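Local structure of CT296 (Chlamydia trachomatis, 3QH6) at residues Lys12-Phe15 against Gln16-His20; Gly119-Ala122 against Gly123-Leu126. The protein is of unknown function but structurally resembles Fe(II) 2-oxoglutarate-dependent enzymes, which makes a related iron-linked role possible though not established. All blocks are in the same frame, centred on the assembly; numbering follows the deposited sequence.

Both contacts are local and follow one another along the chain, without nesting or crossing. Contact 1 comes first. It spans the last two turns of helix 9-18 and the exit through Gly19 into strand 20-23, an outermost strand of the antiparallel sheet. Contact 2 lies about 100 residues later, in the loop between strands 111-116 and 125-128, and closes the turn that leads into strand 125-128. The two strands entered here are antiparallel neighbours. Although the centres of the contacts are about 20 Å apart, they touch where His20 CD2 packs on Leu126 CD1 at 3.9 Å. The N-terminal helix and the 119-124 loop are thus tied to adjoining strands of one sheet.

Contact 1. Residues Lys12-Phe15 against Gln16-His20; sequences KRYF and QNHGH
Tyr14 and His18 pack one helical turn apart in a local surface contact at the C-terminal end of helix 9-18, where the chain turns into strand 20-23. His18 CD2 sits over the centre of one Tyr14 ring face, 3.4 Å above its plane. The ring planes meet at 33°, so the pair is oblique. Tyr14 CG lies anti to the backbone N (chi1 -168°), which sends the ring along the helix toward its C-terminal end. Tyr14 CD2 lies 3.4 Å from His20 O, near the plane of the ring. His20 N and O are buried here without a hydrogen-bond partner. A water bridges Tyr14 OH and His20 NE2. It lies 2.8 Å from Tyr14 OH. It is 3.0 Å from His20 NE2, in the plane of the imidazole.

The backbone shows the usual helical i to i+4 pattern. Gln16 N bonds Lys12 O at 2.8 Å, and the series closes with Gly19 N to Phe15 O at 2.7 Å. Gly19 ends the helix with positive phi (79°), a backbone shape that suits glycine.

On the buried side, the Phe15 ring reaches the strand entry. Its CD2 lies 3.7 Å from His20 CA. Leu84 and Thr85 of helix 77-85 also touch this ring. The charged ends have partners beyond the turn: Lys12 forms a salt bridge with Glu83, and Arg13 forms one with Glu10.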
loop_
_atom_site.group_PDB
_atom_site.type_symbol
_atom_site.label_atom_id
_atom_site.label_comp_id
_atom_site.label_asym_id
_atom_site.label_seq_id
_atom_site.Cartn_x
_atom_site.Cartn_y
_atom_site.Cartn_z
ATOM N N LYS A 12 -1.140 -8.130 14.490
ATOM C CA LYS A 12 -0.653 -6.982 15.273
ATOM C C LYS A 12 0.691 -7.298 15.905
ATOM O O LYS A 12 1.632 -6.465 15.912
ATOM C CB LYS A 12 -1.665 -6.563 16.359
ATOM C CG LYS A 12 -2.992 -5.951 15.843
ATOM C CD LYS A 12 -4.033 -5.938 16.969
ATOM C CE LYS A 12 -5.409 -5.502 16.493
ATOM N NZ LYS A 12 -5.761 -4.168 17.061
ATOM N N ARG A 13 0.826 -8.511 16.435
ATOM C CA ARG A 13 2.051 -8.891 17.129
ATOM C C ARG A 13 3.199 -8.971 16.172
ATOM O O ARG A 13 4.297 -8.585 16.519
ATOM C CB ARG A 13 1.871 -10.244 17.839
ATOM C CG ARG A 13 0.922 -10.134 19.009
ATOM C CD ARG A 13 0.631 -11.493 19.672
ATOM N NE ARG A 13 0.076 -11.266 21.001
ATOM C CZ ARG A 13 -0.523 -12.186 21.746
ATOM N NH1 ARG A 13 -0.685 -13.423 21.286
ATOM N NH2 ARG A 13 -0.973 -11.861 22.951
ATOM N N TYR A 14 2.953 -9.450 14.953
ATOM C CA TYR A 14 4.032 -9.523 13.964
ATOM C C TYR A 14 4.505 -8.093 13.631
ATOM O O TYR A 14 5.705 -7.821 13.588
ATOM C CB TYR A 14 3.561 -10.246 12.692
ATOM C CG TYR A 14 4.706 -10.613 11.761
ATOM C CD1 TYR A 14 5.359 -11.830 11.891
ATOM C CD2 TYR A 14 5.163 -9.721 10.788
ATOM C CE1 TYR A 14 6.401 -12.173 11.069
ATOM C CE2 TYR A 14 6.230 -10.061 9.952
ATOM C CZ TYR A 14 6.836 -11.292 10.102
ATOM O OH TYR A 14 7.895 -11.660 9.299
ATOM N N PHE A 15 3.552 -7.183 13.420
ATOM C CA PHE A 15 3.893 -5.798 13.064
ATOM C C PHE A 15 4.644 -5.114 14.227
ATOM O O PHE A 15 5.625 -4.345 14.031
ATOM C CB PHE A 15 2.617 -5.048 12.696
ATOM C CG PHE A 15 2.861 -3.616 12.326
ATOM C CD1 PHE A 15 2.722 -2.629 13.260
ATOM C CD2 PHE A 15 3.271 -3.282 11.048
ATOM C CE1 PHE A 15 2.970 -1.292 12.914
ATOM C CE2 PHE A 15 3.526 -1.951 10.697
ATOM C CZ PHE A 15 3.385 -0.971 11.630
ATOM N N GLN A 16 4.207 -5.402 15.451
ATOM C CA GLN A 16 4.875 -4.857 16.643
ATOM C C GLN A 16 6.312 -5.349 16.766
ATOM O O GLN A 16 7.228 -4.612 17.163
ATOM C CB GLN A 16 4.065 -5.227 17.880
ATOM C CG GLN A 16 2.798 -4.364 17.980
ATOM C CD GLN A 16 1.661 -5.013 18.770
ATOM O OE1 GLN A 16 0.517 -4.566 18.694
ATOM N NE2 GLN A 16 1.976 -6.036 19.544
ATOM N N ASN A 17 6.513 -6.619 16.432
ATOM C CA ASN A 17 7.803 -7.240 16.612
ATOM C C ASN A 17 8.802 -6.818 15.551
ATOM O O ASN A 17 9.976 -6.608 15.856
ATOM C CB ASN A 17 7.619 -8.759 16.627
ATOM C CG ASN A 17 8.866 -9.484 16.969
ATOM O OD1 ASN A 17 9.238 -10.443 16.294
ATOM N ND2 ASN A 17 9.545 -9.031 18.024
ATOM N N HIS A 18 8.334 -6.645 14.320
ATOM C CA HIS A 18 9.201 -6.431 13.156
ATOM C C HIS A 18 9.121 -5.041 12.543
ATOM O O HIS A 18 10.048 -4.630 11.841
ATOM C CB HIS A 18 8.867 -7.455 12.058
ATOM C CG HIS A 18 9.074 -8.866 12.485
ATOM N ND1 HIS A 18 10.320 -9.457 12.518
ATOM C CD2 HIS A 18 8.209 -9.788 12.970
ATOM C CE1 HIS A 18 10.207 -10.694 12.970
ATOM N NE2 HIS A 18 8.937 -10.920 13.254
ATOM N N GLY A 19 8.040 -4.313 12.810
ATOM C CA GLY A 19 7.786 -3.027 12.152
ATOM C C GLY A 19 7.224 -3.069 10.726
ATOM O O GLY A 19 7.155 -2.062 10.043
ATOM N N HIS A 20 6.800 -4.249 10.262
ATOM C CA HIS A 20 6.150 -4.336 8.987
ATOM C C HIS A 20 5.345 -5.626 9.034
ATOM O O HIS A 20 5.594 -6.489 9.892
ATOM C CB HIS A 20 7.155 -4.411 7.815
ATOM C CG HIS A 20 7.995 -5.660 7.816
ATOM N ND1 HIS A 20 9.301 -5.681 8.271
ATOM C CD2 HIS A 20 7.713 -6.929 7.428
ATOM C CE1 HIS A 20 9.779 -6.916 8.172
ATOM N NE2 HIS A 20 8.839 -7.686 7.655
HETATM O O HOH W 1 8.255 -10.508 6.817
#

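Contact 2. Residues Gly119-Ala122 against Gly123-Leu126; sequences GEKA and GWGL
Lys121 and Trp124 are the ends of a type II beta turn, closed by a hydrogen bond from Trp124 N to Lys121 O at 3.0 Å and 159°. It overlaps a type I turn from Gly119 to Ala122 by two residues, Lys121 and Ala122. In that turn Ala122 N bonds Gly119 O. Gly123 has the positive phi (81°) expected of glycine at the third position of a type II turn.

The Lys121 side chain crosses one face of the Trp124 indole. The chain bends at chi2 (-55°) and again at chi4, which lays CD over the five-membered ring and NZ over the six-membered one. Lys121 CD makes a CH-pi contact 3.6 Å from the centroid of the Trp124 five-membered ring. Farther along, Lys121 NZ stands 4.2 Å from the centroid of the Trp124 six-membered ring, in a cation-pi interaction. The indole also leans on the turn backbone, with Trp124 CD1 3.2 Å from Lys121 O.

The overlapping turns lie in the connection of a beta hairpin, between strand 111-116 and its antiparallel neighbour 125-128. Gly123 and Trp124 form backbone hydrogen bonds with Cys116 at the end of the preceding strand. Trp124 packs on Leu22 of strand 20-23, while Gly125 pairs with Phe23 of that strand and Leu126 with Leu114.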
loop_
_atom_site.group_PDB
_atom_site.type_symbol
_atom_site.label_atom_id
_atom_site.label_comp_id
_atom_site.label_asym_id
_atom_site.label_seq_id
_atom_site.Cartn_x
_atom_site.Cartn_y
_atom_site.Cartn_z
ATOM N N GLY A 119 1.403 -8.321 -12.113
ATOM C CA GLY A 119 2.269 -9.480 -12.112
ATOM C C GLY A 119 1.774 -10.525 -11.136
ATOM O O GLY A 119 0.655 -10.442 -10.644
ATOM N N GLU A 120 2.635 -11.489 -10.834
ATOM C CA GLU A 120 2.306 -12.574 -9.921
ATOM C C GLU A 120 1.778 -12.091 -8.572
ATOM O O GLU A 120 0.807 -12.640 -8.056
ATOM C CB GLU A 120 3.534 -13.454 -9.710
ATOM C CG GLU A 120 3.246 -14.737 -8.972
ATOM C CD GLU A 120 4.410 -15.704 -9.036
ATOM O OE1 GLU A 120 4.623 -16.288 -10.123
ATOM O OE2 GLU A 120 5.113 -15.868 -8.011
ATOM N N LYS A 121 2.411 -11.065 -8.003
ATOM C CA LYS A 121 2.066 -10.602 -6.654
ATOM C C LYS A 121 1.073 -9.445 -6.630
ATOM O O LYS A 121 0.961 -8.770 -5.611
ATOM C CB LYS A 121 3.330 -10.187 -5.876
ATOM C CG LYS A 121 4.339 -11.324 -5.632
ATOM C CD LYS A 121 3.688 -12.510 -4.950
ATOM C CE LYS A 121 4.626 -13.714 -4.870
ATOM N NZ LYS A 121 5.529 -13.664 -3.684
ATOM N N ALA A 122 0.369 -9.198 -7.735
ATOM C CA ALA A 122 -0.664 -8.169 -7.757
ATOM C C ALA A 122 -1.572 -8.298 -6.526
ATOM O O ALA A 122 -1.897 -9.400 -6.111
ATOM C CB ALA A 122 -1.493 -8.261 -9.051
ATOM N N GLY A 123 -1.981 -7.174 -5.944
ATOM C CA GLY A 123 -2.866 -7.215 -4.784
ATOM C C GLY A 123 -2.206 -7.482 -3.431
ATOM O O GLY A 123 -2.855 -7.270 -2.403
ATOM N N TRP A 124 -0.957 -7.959 -3.418
ATOM C CA TRP A 124 -0.180 -8.125 -2.163
ATOM C C TRP A 124 0.163 -6.735 -1.617
ATOM O O TRP A 124 0.447 -5.830 -2.390
ATOM C CB TRP A 124 1.125 -8.896 -2.395
ATOM C CG TRP A 124 0.992 -10.408 -2.621
ATOM C CD1 TRP A 124 0.221 -11.046 -3.558
ATOM C CD2 TRP A 124 1.693 -11.438 -1.911
ATOM N NE1 TRP A 124 0.392 -12.414 -3.467
ATOM C CE2 TRP A 124 1.291 -12.679 -2.464
ATOM C CE3 TRP A 124 2.617 -11.435 -0.858
ATOM C CZ2 TRP A 124 1.784 -13.906 -1.992
ATOM C CZ3 TRP A 124 3.106 -12.657 -0.389
ATOM C CH2 TRP A 124 2.680 -13.876 -0.956
ATOM N N GLY A 125 0.103 -6.540 -0.307
ATOM C CA GLY A 125 0.503 -5.249 0.244
ATOM C C GLY A 125 1.347 -5.393 1.499
ATOM O O GLY A 125 1.191 -6.332 2.258
ATOM N N LEU A 126 2.254 -4.447 1.706
ATOM C CA LEU A 126 3.154 -4.447 2.853
ATOM C C LEU A 126 2.890 -3.197 3.677
ATOM O O LEU A 126 2.996 -2.092 3.134
ATOM C CB LEU A 126 4.631 -4.469 2.357
ATOM C CG LEU A 126 5.768 -4.362 3.398
ATOM C CD1 LEU A 126 5.813 -5.608 4.296
ATOM C CD2 LEU A 126 7.126 -4.162 2.733
#